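Putative dehydrogenase (Amycolatopsis orientalis, PDB 5A9T) is an imine reductase of the hydroxyisobutyrate-dehydrogenase-related family that probably uses NADPH to reduce cyclic imines to chiral amines. Local coordinates at residues 14-19 with 126-131; 118-123 with 169-174; 185-190 with 255-260; 223-226 with 231-234; 236-241 with 271-276. All coordinates share one frame; numbering follows the deposited sequence.

Interactions 1 and 2 lie in and beside the nucleotide-binding domain and touch each other, M16 CG meeting I121 CD1 at 3.6 Å; the side chain of M16 is about 11 Å from a bound methyltetrahydroisoquinoline. Interaction 2 fastens the sheet of that domain to helix 166-193, whose later turns enter interaction 3, with centres 29 Å apart. Interactions 3, 4 and 5 belong to the helical C-terminal domain. Interactions 4 and 5 adjoin in sequence, their centres 13 Å apart, and interaction 5 holds the pocket residue N241. Interaction 3, 24 Å from interaction 5 between centres, closes the far end of the hairpin 238-274 and carries a calcium ion. Interactions 2 to 5 all reach the second subunit.

Interaction 1 of 5, residues 14-19 with 126-131; sequences GPMGSA and AMVGHP
A19 and V128 mark the closest backbone approach, CA to CA 6.4 Å, where the first turn of helix 15-26 faces the loop between strands 115-121 and 134-139. This helix start is the glycine-rich element of a Rossmann fold: G14, M16 and G17 bind NADP in crystals of this protein. G14 is the N-cap, its carbonyl O accepting from S18 N at 2.8 Å, and a side chain at this position would collide with the ring of P15. On the other segment a type II turn runs from M127 to H130, closed by H130 N to M127 O at 3.0 Å; G129 suits its third position because the backbone there has positive phi.

V128 carries the contact with two branches. CG2 meets M16 SD at 3.6 Å; the methionine bends at chi2 (61°) and chi3 (80°), and its unbranched chain makes these bends easily, which suits it to reach over to the loop. Small A19 lets the loop come close, with CB to V128 CB 4.3 Å. P125 packs on both M16 and A19, while L20 and A23 extend the apolar bed for the valine. With CG1 anti to the backbone N (chi1 170°), that methyl of V128 ends 4.0 Å from A19 O.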
# COMPACT_ATOMS: atom_id res chain seq x y z
N GLY A 14 -5.56 9.09 29.94
CA GLY A 14 -5.12 7.80 29.38
C GLY A 14 -3.75 7.94 28.74
O GLY A 14 -3.07 9.00 28.77
N PRO A 15 -3.26 6.90 28.09
CA PRO A 15 -1.89 6.98 27.52
C PRO A 15 -1.74 8.12 26.47
O PRO A 15 -0.73 8.80 26.46
CB PRO A 15 -1.84 5.60 26.79
CG PRO A 15 -2.66 4.72 27.62
CD PRO A 15 -3.86 5.56 28.06
N MET A 16 -2.77 8.29 25.65
CA MET A 16 -2.76 9.36 24.66
C MET A 16 -2.82 10.71 25.34
O MET A 16 -2.02 11.61 25.08
CB MET A 16 -3.82 9.21 23.60
CG MET A 16 -3.58 10.27 22.51
SD MET A 16 -2.02 10.21 21.61
CE MET A 16 -2.37 8.94 20.50
N GLY A 17 -3.80 10.96 26.23
CA GLY A 17 -3.86 12.24 26.90
C GLY A 17 -2.67 12.64 27.70
O GLY A 17 -2.27 13.78 27.71
N SER A 18 -2.10 11.63 28.35
CA SER A 18 -0.89 11.88 29.03
C SER A 18 0.26 12.31 28.13
O SER A 18 1.06 13.22 28.42
CB SER A 18 -0.46 10.61 29.78
OG SER A 18 -1.39 10.29 30.79
N ALA A 19 0.38 11.66 26.92
CA ALA A 19 1.38 12.07 25.94
C ALA A 19 1.17 13.53 25.41
O ALA A 19 2.08 14.26 25.24
CB ALA A 19 1.44 11.09 24.78
N ALA A 126 3.73 7.58 21.84
CA ALA A 126 5.17 7.86 21.98
C ALA A 126 5.69 8.73 20.96
O ALA A 126 6.77 9.30 21.11
CB ALA A 126 6.00 6.56 21.95
N MET A 127 4.98 8.90 19.82
CA MET A 127 5.42 9.75 18.80
C MET A 127 4.88 11.24 18.83
O MET A 127 5.34 12.13 18.13
CB MET A 127 5.12 9.17 17.44
CG MET A 127 6.03 7.99 17.16
SD MET A 127 5.78 7.48 15.48
CE MET A 127 5.92 9.00 14.54
N VAL A 128 3.91 11.43 19.75
CA VAL A 128 3.34 12.76 19.90
C VAL A 128 4.44 13.74 20.28
O VAL A 128 5.31 13.42 21.14
CB VAL A 128 2.18 12.76 20.94
CG1 VAL A 128 1.80 14.23 21.26
CG2 VAL A 128 1.01 11.82 20.39
N GLY A 129 4.51 14.88 19.62
CA GLY A 129 5.52 15.92 19.82
C GLY A 129 6.83 15.74 19.11
O GLY A 129 7.71 16.59 19.27
N HIS A 130 6.98 14.62 18.40
CA HIS A 130 8.21 14.25 17.65
C HIS A 130 8.06 14.39 16.19
O HIS A 130 6.93 14.48 15.65
CB HIS A 130 8.66 12.86 18.06
CG HIS A 130 9.01 12.75 19.53
ND1 HIS A 130 10.16 13.30 20.08
CD2 HIS A 130 8.36 12.14 20.55
CE1 HIS A 130 10.16 13.10 21.39
NE2 HIS A 130 9.09 12.38 21.70
N PRO A 131 9.20 14.53 15.47
CA PRO A 131 9.12 14.66 14.00
C PRO A 131 8.43 13.42 13.44
O PRO A 131 8.60 12.29 13.94
CB PRO A 131 10.64 14.66 13.59
CG PRO A 131 11.29 15.27 14.78
CD PRO A 131 10.60 14.62 15.96

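Interaction 2 of 5, residues 118-123 with 169-174; sequences DGAIMV and LYNTAL
The end of strand 115-121 passes alongside helix 166-193, with A120 and N171 closest at 6.4 Å between CA atoms. This is a junction between the Rossmann-type domain and the long helix leading into the C-terminal domain, and no hydrogen bond crosses it; the grip is all packing.

A120 turns its methyl group to the helix, and CB lies 3.9 Å from N171 CB. An alanine fits here because CB is already in contact, so a longer side chain would probably crowd the asparagine. N171 has its CG anti to the backbone N (chi1 -169°), which carries the amide away from the helix and past the methionine sulfur: M122 SD is 3.8 Å from N171 CG, the two side chains sliding by each other in opposite directions.

M122 bends at both chi2 and chi3, curling its thioether back toward the helix. Its CE methyl then meets L174 CD1 at 3.9 Å, the two side chains crossing at about a right angle. The unbranched, pliable methionine can serve the amide and the leucine at once. Shortening M122 to an alanine would probably leave L174 CD1 without its methyl partner and open a gap beside N171.

Strand 115-121 lies between parallel strand 90-93 and antiparallel strand 134-139, bonding through G119 to N93 and through A120 to L136. L136 also touches M122 and Y170. From the second subunit, W209 packs on M122, and F202 meets the ring of Y170 with planes at about 65°, so this domain junction is also part of the dimer interface.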
# COMPACT_ATOMS: atom_id res chain seq x y z
N ASP A 118 -12.24 19.33 15.80
CA ASP A 118 -12.13 17.90 16.02
C ASP A 118 -10.77 17.48 15.39
O ASP A 118 -10.36 18.02 14.34
CB ASP A 118 -13.29 17.18 15.31
CG ASP A 118 -13.59 15.87 15.97
OD1 ASP A 118 -14.16 15.73 17.13
OD2 ASP A 118 -13.09 14.80 15.44
N GLY A 119 -10.09 16.56 16.07
CA GLY A 119 -8.85 16.13 15.49
C GLY A 119 -8.64 14.65 15.61
O GLY A 119 -9.10 14.01 16.57
N ALA A 120 -7.85 14.14 14.68
CA ALA A 120 -7.50 12.73 14.65
C ALA A 120 -5.98 12.59 14.72
O ALA A 120 -5.24 13.15 13.89
CB ALA A 120 -8.03 12.07 13.36
N ILE A 121 -5.51 11.86 15.71
CA ILE A 121 -4.08 11.69 15.94
C ILE A 121 -3.58 10.50 15.13
O ILE A 121 -4.10 9.41 15.27
CB ILE A 121 -3.86 11.44 17.42
CG1 ILE A 121 -4.41 12.63 18.24
CG2 ILE A 121 -2.38 11.25 17.64
CD1 ILE A 121 -4.45 12.36 19.74
N MET A 122 -2.61 10.74 14.26
CA MET A 122 -2.20 9.71 13.28
C MET A 122 -1.00 8.95 13.68
O MET A 122 -0.48 8.24 12.83
CB MET A 122 -2.05 10.35 11.94
CG MET A 122 -3.29 11.05 11.43
SD MET A 122 -4.79 10.06 11.40
CE MET A 122 -4.35 8.78 10.19
N VAL A 123 -0.60 9.01 14.91
CA VAL A 123 0.62 8.33 15.40
C VAL A 123 0.35 7.81 16.76
O VAL A 123 -0.61 8.18 17.47
CB VAL A 123 1.88 9.26 15.38
CG1 VAL A 123 2.15 9.67 13.98
CG2 VAL A 123 1.63 10.44 16.35
N LEU A 169 -13.35 10.85 9.63
CA LEU A 169 -13.63 10.09 8.40
C LEU A 169 -12.27 9.81 7.71
O LEU A 169 -12.09 8.67 7.20
CB LEU A 169 -14.54 10.86 7.52
CG LEU A 169 -14.96 10.23 6.20
CD1 LEU A 169 -15.64 8.91 6.43
CD2 LEU A 169 -15.83 11.18 5.42
N TYR A 170 -11.38 10.80 7.60
CA TYR A 170 -10.08 10.54 7.00
C TYR A 170 -9.33 9.50 7.73
O TYR A 170 -8.66 8.60 7.16
CB TYR A 170 -9.24 11.83 6.94
CG TYR A 170 -9.22 12.59 5.63
CD1 TYR A 170 -10.29 13.33 5.19
CD2 TYR A 170 -8.09 12.50 4.86
CE1 TYR A 170 -10.12 14.06 3.91
CE2 TYR A 170 -7.96 13.16 3.67
CZ TYR A 170 -8.95 13.92 3.27
OH TYR A 170 -8.60 14.48 1.95
N ASN A 171 -9.31 9.55 9.07
CA ASN A 171 -8.63 8.55 9.88
C ASN A 171 -9.18 7.14 9.55
O ASN A 171 -8.40 6.24 9.32
CB ASN A 171 -8.78 8.84 11.36
CG ASN A 171 -7.88 7.97 12.20
OD1 ASN A 171 -6.82 7.54 11.84
ND2 ASN A 171 -8.34 7.68 13.33
N THR A 172 -10.49 7.03 9.54
CA THR A 172 -11.13 5.79 9.22
C THR A 172 -10.70 5.30 7.84
O THR A 172 -10.35 4.09 7.70
CB THR A 172 -12.65 5.94 9.29
OG1 THR A 172 -13.00 6.41 10.63
CG2 THR A 172 -13.33 4.57 9.06
N ALA A 173 -10.72 6.18 6.89
CA ALA A 173 -10.34 5.84 5.53
C ALA A 173 -8.88 5.37 5.45
O ALA A 173 -8.56 4.30 4.85
CB ALA A 173 -10.61 6.98 4.64
N LEU A 174 -7.96 6.13 6.07
CA LEU A 174 -6.56 5.78 5.99
C LEU A 174 -6.30 4.45 6.71
O LEU A 174 -5.46 3.66 6.25
CB LEU A 174 -5.70 6.94 6.51
CG LEU A 174 -5.73 8.24 5.68
CD1 LEU A 174 -5.18 9.42 6.45
CD2 LEU A 174 -5.02 8.04 4.30

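Interaction 3 of 5, residues 185-190 with 255-260; sequences FLHAAA and QGVDTE. With CA (calcium ion), chain C.
One hydrogen bond joins the segments: H187 NE2 donates to D258 O at 2.9 Å. The carbonyl is approached nearly along its C=O axis (170°), and the oxygen lies at the imidazole edge, in the ring plane. The other ring nitrogen, ND1, is hydrogen-bonded to S176 OG of the second subunit. Held at both nitrogens, the ring has little freedom to rotate; a histidine, with a nitrogen on either side of CE1, can make both bonds in a buried place. Within the loop, D258 OD2 accepts from E260 N at 2.9 Å, met from above the carboxylate plane.

The apolar part centres on V257, whose CA is 6.8 Å from A190 CA. Its CG1 lies 4.2 Å from A190 CB and also near H187 NE2, while CG2 rests 3.7 Å from A190 O. A small alanine lets the branched valine sit against the helix, and W289 of the second subunit packs on the valine too.

Ionic and metal contacts fix the loop beyond. D258 OD2 and E260 OE1 form salt bridges with R271 of the second subunit. The ligands of the calcium ion include G256 O at 2.4 Å, two waters and R290 O of the second subunit; one of these waters donates to Q255 O at 2.7 Å.

G256, with positive phi, ends helix 238-255 in a Schellman motif, and D258 forms an Asx turn leading into helix 260-274. Together they make the connection of a helical hairpin, packed on helix 166-193 and tied to the partner chain in the C-terminal domain.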
# COMPACT_ATOMS: atom_id res chain seq x y z
N PHE A 185 1.13 -6.73 1.74
CA PHE A 185 2.53 -6.94 1.99
C PHE A 185 2.82 -8.30 2.62
O PHE A 185 3.79 -8.96 2.25
CB PHE A 185 3.14 -5.80 2.82
CG PHE A 185 4.51 -6.13 3.29
CD1 PHE A 185 5.61 -5.92 2.42
CD2 PHE A 185 4.76 -6.69 4.51
CE1 PHE A 185 6.87 -6.33 2.80
CE2 PHE A 185 6.03 -7.06 4.89
CZ PHE A 185 7.08 -6.95 4.03
N LEU A 186 2.03 -8.66 3.62
CA LEU A 186 2.29 -9.92 4.33
C LEU A 186 2.04 -11.12 3.45
O LEU A 186 2.79 -12.10 3.52
CB LEU A 186 1.38 -9.99 5.60
CG LEU A 186 1.79 -8.98 6.64
CD1 LEU A 186 0.75 -8.96 7.75
CD2 LEU A 186 3.17 -9.14 7.24
N HIS A 187 1.06 -11.06 2.54
CA HIS A 187 0.86 -12.14 1.60
C HIS A 187 2.07 -12.29 0.64
O HIS A 187 2.57 -13.39 0.37
CB HIS A 187 -0.45 -11.99 0.78
CG HIS A 187 -0.73 -13.17 -0.03
ND1 HIS A 187 -0.52 -13.29 -1.38
CD2 HIS A 187 -1.14 -14.39 0.41
CE1 HIS A 187 -0.80 -14.53 -1.75
NE2 HIS A 187 -1.14 -15.21 -0.67
N ALA A 188 2.54 -11.13 0.16
CA ALA A 188 3.73 -11.06 -0.65
C ALA A 188 4.95 -11.64 0.07
O ALA A 188 5.76 -12.38 -0.51
CB ALA A 188 3.97 -9.67 -1.06
N ALA A 189 5.12 -11.27 1.34
CA ALA A 189 6.21 -11.75 2.16
C ALA A 189 6.11 -13.26 2.35
O ALA A 189 7.12 -13.95 2.33
CB ALA A 189 6.29 -10.96 3.46
N ALA A 190 4.93 -13.76 2.55
CA ALA A 190 4.77 -15.22 2.62
C ALA A 190 5.16 -15.88 1.30
O ALA A 190 5.80 -16.96 1.35
CB ALA A 190 3.37 -15.53 3.03
N GLN A 255 3.45 -22.91 -4.53
CA GLN A 255 4.38 -22.63 -3.48
C GLN A 255 4.00 -23.04 -2.07
O GLN A 255 4.78 -22.86 -1.11
CB GLN A 255 4.69 -21.12 -3.41
CG GLN A 255 5.37 -20.59 -4.69
CD GLN A 255 6.71 -21.16 -4.97
OE1 GLN A 255 6.89 -21.77 -6.02
NE2 GLN A 255 7.68 -21.05 -4.02
N GLY A 256 2.79 -23.55 -1.93
CA GLY A 256 2.31 -23.97 -0.60
C GLY A 256 1.93 -22.81 0.28
O GLY A 256 2.01 -22.90 1.52
N VAL A 257 1.50 -21.69 -0.33
CA VAL A 257 1.12 -20.53 0.38
C VAL A 257 -0.37 -20.31 0.32
O VAL A 257 -1.00 -20.58 -0.73
CB VAL A 257 1.90 -19.29 -0.21
CG1 VAL A 257 1.36 -17.96 0.30
CG2 VAL A 257 3.38 -19.47 0.05
N ASP A 258 -0.97 -19.85 1.37
CA ASP A 258 -2.39 -19.70 1.48
C ASP A 258 -2.91 -18.76 0.40
O ASP A 258 -2.27 -17.79 0.05
CB ASP A 258 -2.77 -19.24 2.86
CG ASP A 258 -4.25 -19.13 3.06
OD1 ASP A 258 -4.75 -20.26 3.31
OD2 ASP A 258 -4.89 -18.07 2.99
N THR A 259 -4.10 -19.04 -0.11
CA THR A 259 -4.67 -18.25 -1.20
C THR A 259 -5.79 -17.32 -0.78
O THR A 259 -6.35 -16.66 -1.68
CB THR A 259 -5.21 -19.18 -2.28
OG1 THR A 259 -6.26 -19.98 -1.71
CG2 THR A 259 -4.15 -20.03 -2.90
N GLU A 260 -6.12 -17.16 0.50
CA GLU A 260 -7.29 -16.39 0.88
C GLU A 260 -7.20 -14.97 0.33
O GLU A 260 -8.16 -14.50 -0.22
CB GLU A 260 -7.55 -16.33 2.37
CG GLU A 260 -8.96 -15.78 2.67
CD GLU A 260 -9.32 -15.74 4.17
OE1 GLU A 260 -8.68 -16.41 5.02
OE2 GLU A 260 -10.28 -14.98 4.52
CA CA C . 3.47 -23.41 3.34
O HOH W 1 5.19 -23.05 1.56
O HOH W 2 3.41 -25.65 2.59

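Interaction 4 of 5, residues 223-226 with 231-234; sequences APTI and YPGD
Y231 meets I226 because chi1 of the tyrosine (-49°) sets CG beside its own backbone N and anti to the carbonyl carbon, swinging the ring back to the end of helix 199-228. The backbone of Y231 itself is in the left-handed helical region (phi 60°, psi 51°), part of the reversal after the helix.

The ring crosses I226 obliquely. CE1 is 3.9 Å from I226 CA and 4.3 Å from I226 CG1, and CZ is 3.8 Å from I226 O, so the tyrosine lies against helix backbone as much as against side chain. Beside it T225 CG2 comes to 4.5 Å from P232 CD, a looser touch. A water completes the join: it donates to T225 O at 2.7 Å and accepts from Y231 N at 2.9 Å, bridging two backbones that do not bond directly.

The hydroxyl of Y231 is hydrogen-bonded to E287 OE2 and to R290 NH2. A phenylalanine in its place would probably leave E287 and R290 each short of a hydrogen-bond partner.

A223 and I226 belong to a calcium site seen in crystals of this protein, and L186 of the second subunit packs on I226. The chemistry is thus two-sided: the aromatic ring and a bridging water close the loop onto the helix, while the phenol end ties both to the charged C-terminal residues.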
# COMPACT_ATOMS: atom_id res chain seq x y z
N ALA A 223 -6.10 8.82 -10.34
CA ALA A 223 -7.15 9.41 -9.48
C ALA A 223 -8.09 10.39 -10.24
O ALA A 223 -9.27 10.36 -10.03
CB ALA A 223 -6.53 10.01 -8.20
N PRO A 224 -7.53 11.26 -11.17
CA PRO A 224 -8.49 12.12 -11.90
C PRO A 224 -9.44 11.32 -12.74
O PRO A 224 -10.57 11.80 -12.96
CB PRO A 224 -7.56 13.05 -12.72
CG PRO A 224 -6.32 13.12 -11.92
CD PRO A 224 -6.14 11.69 -11.36
N THR A 225 -9.01 10.18 -13.27
CA THR A 225 -9.88 9.33 -14.06
C THR A 225 -11.01 8.70 -13.20
O THR A 225 -12.20 8.63 -13.53
CB THR A 225 -9.05 8.24 -14.79
OG1 THR A 225 -8.14 8.89 -15.62
CG2 THR A 225 -9.94 7.37 -15.65
N ILE A 226 -10.67 8.36 -11.94
CA ILE A 226 -11.65 7.94 -10.97
C ILE A 226 -12.73 8.95 -10.74
O ILE A 226 -13.95 8.69 -10.76
CB ILE A 226 -10.99 7.41 -9.66
CG1 ILE A 226 -10.14 6.16 -9.92
CG2 ILE A 226 -12.06 7.26 -8.60
CD1 ILE A 226 -9.18 5.86 -8.81
N TYR A 231 -14.26 5.44 -16.53
CA TYR A 231 -13.40 4.25 -16.36
C TYR A 231 -13.26 3.47 -17.61
O TYR A 231 -13.51 2.27 -17.61
CB TYR A 231 -13.94 3.35 -15.27
CG TYR A 231 -14.33 3.95 -13.92
CD1 TYR A 231 -13.35 4.24 -12.96
CD2 TYR A 231 -15.60 4.24 -13.62
CE1 TYR A 231 -13.72 4.75 -11.76
CE2 TYR A 231 -15.99 4.83 -12.44
CZ TYR A 231 -15.00 5.06 -11.48
OH TYR A 231 -15.42 5.60 -10.19
N PRO A 232 -12.90 4.10 -18.71
CA PRO A 232 -12.72 3.29 -19.89
C PRO A 232 -11.62 2.22 -19.71
O PRO A 232 -10.55 2.41 -19.10
CB PRO A 232 -12.32 4.36 -20.97
CG PRO A 232 -11.56 5.40 -20.17
CD PRO A 232 -12.36 5.48 -18.88
N GLY A 233 -11.94 1.03 -20.29
CA GLY A 233 -11.06 -0.09 -20.22
C GLY A 233 -10.16 -0.44 -21.36
O GLY A 233 -9.46 -1.45 -21.28
N ASP A 234 -9.97 0.53 -22.27
CA ASP A 234 -9.05 0.29 -23.39
C ASP A 234 -7.62 0.01 -23.11
O ASP A 234 -6.99 -0.74 -23.90
CB ASP A 234 -9.06 1.54 -24.26
CG ASP A 234 -10.45 1.89 -24.70
OD1 ASP A 234 -10.90 1.35 -25.72
OD2 ASP A 234 -11.11 2.66 -23.96
O HOH W 3 -13.19 8.06 -16.02

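Interaction 5 of 5, residues 236-241 with 271-276; sequences GSLEMN and RAVAAG. With YLG ((1R)-1-methyl-1,2,3,4-tetrahydroisoquinoline), chain B.
No flat group lies between L238 and V273, which meet through methyl groups; the planar ends point to other partners. The N241 amide lies beside the bound methyltetrahydroisoquinoline, near its ring nitrogen, with Y282 also touching the residue. The carboxylate of E239 ends beyond the contact, and the guanidinium of R271 reaches the second subunit.

L238 and V273 carry the packing about equally. With CG anti to the backbone N (chi1 -175°) the leucine spreads both methyl groups over helix 260-274: CD1 lies 3.8 Å from A272 CB and CD2 lies 3.6 Å from V273 CG2. A two-pronged leucine suits this place, since CD1 meets A272 while CD2 reaches V273 and also borders A272, and the small alanine lets the backbones come near. V273 CG2 is shared, for E239 CB comes to 4.1 Å from it, so the acidic chain adds only its first carbon to the apolar patch. E239 and V273 are the closest pair along the backbone, CA to CA 6.7 Å.

Both helix ends here are capped. S237 is the N-cap of helix 238-255, its OG accepting from M240 N at 3.2 Å (156°), and a weak bond from S237 N to M240 SD at 3.6 Å completes a capping box, with sulfur as the second acceptor. G276, with positive phi, ends helix 260-274 in a Schellman motif, its N bonded to V273 O at 3.1 Å.

The start of helix 238-255 thus packs on the end of helix 260-274, joining the open end of the antiparallel pair, away from its connection. L269 of the latter helix touches L238 and N241, and the loop behind adds S284 against L238 and L288 against A272.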
# COMPACT_ATOMS: atom_id res chain seq x y z
N GLY A 236 -6.59 -1.55 -20.61
CA GLY A 236 -6.57 -2.72 -19.70
C GLY A 236 -7.83 -2.81 -18.90
O GLY A 236 -8.22 -1.84 -18.26
N SER A 237 -8.56 -3.94 -18.93
CA SER A 237 -9.82 -4.00 -18.38
C SER A 237 -9.83 -4.75 -17.03
O SER A 237 -8.92 -5.48 -16.69
CB SER A 237 -10.80 -4.79 -19.27
OG SER A 237 -10.45 -6.18 -19.33
N LEU A 238 -10.91 -4.54 -16.29
CA LEU A 238 -11.14 -5.19 -15.06
C LEU A 238 -11.12 -6.69 -15.25
O LEU A 238 -10.48 -7.41 -14.47
CB LEU A 238 -12.41 -4.68 -14.43
CG LEU A 238 -12.77 -5.19 -13.03
CD1 LEU A 238 -13.52 -4.13 -12.26
CD2 LEU A 238 -13.54 -6.49 -13.07
N GLU A 239 -11.87 -7.18 -16.24
CA GLU A 239 -11.83 -8.63 -16.40
C GLU A 239 -10.45 -9.18 -16.73
O GLU A 239 -10.10 -10.35 -16.36
CB GLU A 239 -12.94 -9.01 -17.41
CG GLU A 239 -12.62 -8.64 -18.84
CD GLU A 239 -13.86 -8.64 -19.80
OE1 GLU A 239 -14.97 -9.05 -19.40
OE2 GLU A 239 -13.70 -8.14 -20.94
N MET A 240 -9.50 -8.50 -17.39
CA MET A 240 -8.16 -8.96 -17.61
C MET A 240 -7.41 -9.23 -16.30
O MET A 240 -6.60 -10.09 -16.19
CB MET A 240 -7.35 -8.05 -18.50
CG MET A 240 -7.87 -8.08 -19.95
SD MET A 240 -7.27 -6.66 -20.89
CE MET A 240 -5.52 -6.89 -20.73
N ASN A 241 -7.72 -8.45 -15.31
CA ASN A 241 -7.18 -8.60 -13.95
C ASN A 241 -7.69 -9.80 -13.23
O ASN A 241 -6.95 -10.31 -12.35
CB ASN A 241 -7.40 -7.29 -13.16
CG ASN A 241 -6.54 -6.17 -13.64
OD1 ASN A 241 -7.03 -5.34 -14.49
ND2 ASN A 241 -5.36 -6.13 -13.28
N ARG A 271 -17.68 -9.87 -8.54
CA ARG A 271 -18.87 -9.03 -8.21
C ARG A 271 -19.05 -7.90 -9.25
O ARG A 271 -20.14 -7.58 -9.75
CB ARG A 271 -18.74 -8.44 -6.78
CG ARG A 271 -19.93 -7.78 -6.07
CD ARG A 271 -19.49 -7.42 -4.64
NE ARG A 271 -20.28 -6.29 -4.17
CZ ARG A 271 -19.96 -5.44 -3.18
NH1 ARG A 271 -18.79 -5.52 -2.42
NH2 ARG A 271 -20.82 -4.47 -2.94
N ALA A 272 -17.96 -7.25 -9.58
CA ALA A 272 -17.95 -6.19 -10.54
C ALA A 272 -18.23 -6.67 -11.94
O ALA A 272 -19.00 -5.95 -12.65
CB ALA A 272 -16.56 -5.51 -10.50
N VAL A 273 -17.71 -7.82 -12.36
CA VAL A 273 -17.96 -8.34 -13.71
C VAL A 273 -19.50 -8.71 -13.77
O VAL A 273 -20.19 -8.32 -14.74
CB VAL A 273 -17.10 -9.55 -14.05
CG1 VAL A 273 -17.62 -10.24 -15.33
CG2 VAL A 273 -15.65 -9.16 -14.30
N ALA A 274 -20.03 -9.26 -12.66
CA ALA A 274 -21.54 -9.51 -12.65
C ALA A 274 -22.39 -8.27 -12.73
O ALA A 274 -23.51 -8.32 -13.26
CB ALA A 274 -21.96 -10.29 -11.40
N ALA A 275 -21.97 -7.17 -12.13
CA ALA A 275 -22.61 -5.91 -12.22
C ALA A 275 -22.40 -5.16 -13.52
O ALA A 275 -22.86 -4.04 -13.57
CB ALA A 275 -22.24 -5.03 -11.03
N GLY A 276 -21.65 -5.65 -14.51
CA GLY A 276 -21.44 -4.93 -15.77
C GLY A 276 -20.14 -4.19 -16.03
O GLY A 276 -19.97 -3.58 -17.07
C4 YLG B . -1.76 -5.16 -11.28
C14 YLG B . -2.79 -4.28 -10.93
C5 YLG B . -3.42 -3.36 -11.81
C6 YLG B . -4.41 -2.47 -11.46
C11 YLG B . -4.77 -2.57 -10.13
C8 YLG B . -2.33 -1.88 -13.52
C10 YLG B . -3.04 -3.24 -13.22
C12 YLG B . -4.16 -3.47 -9.22
C13 YLG B . -3.17 -4.37 -9.59
N2 YLG B . -2.18 -4.38 -13.57
C3 YLG B . -1.14 -4.86 -12.70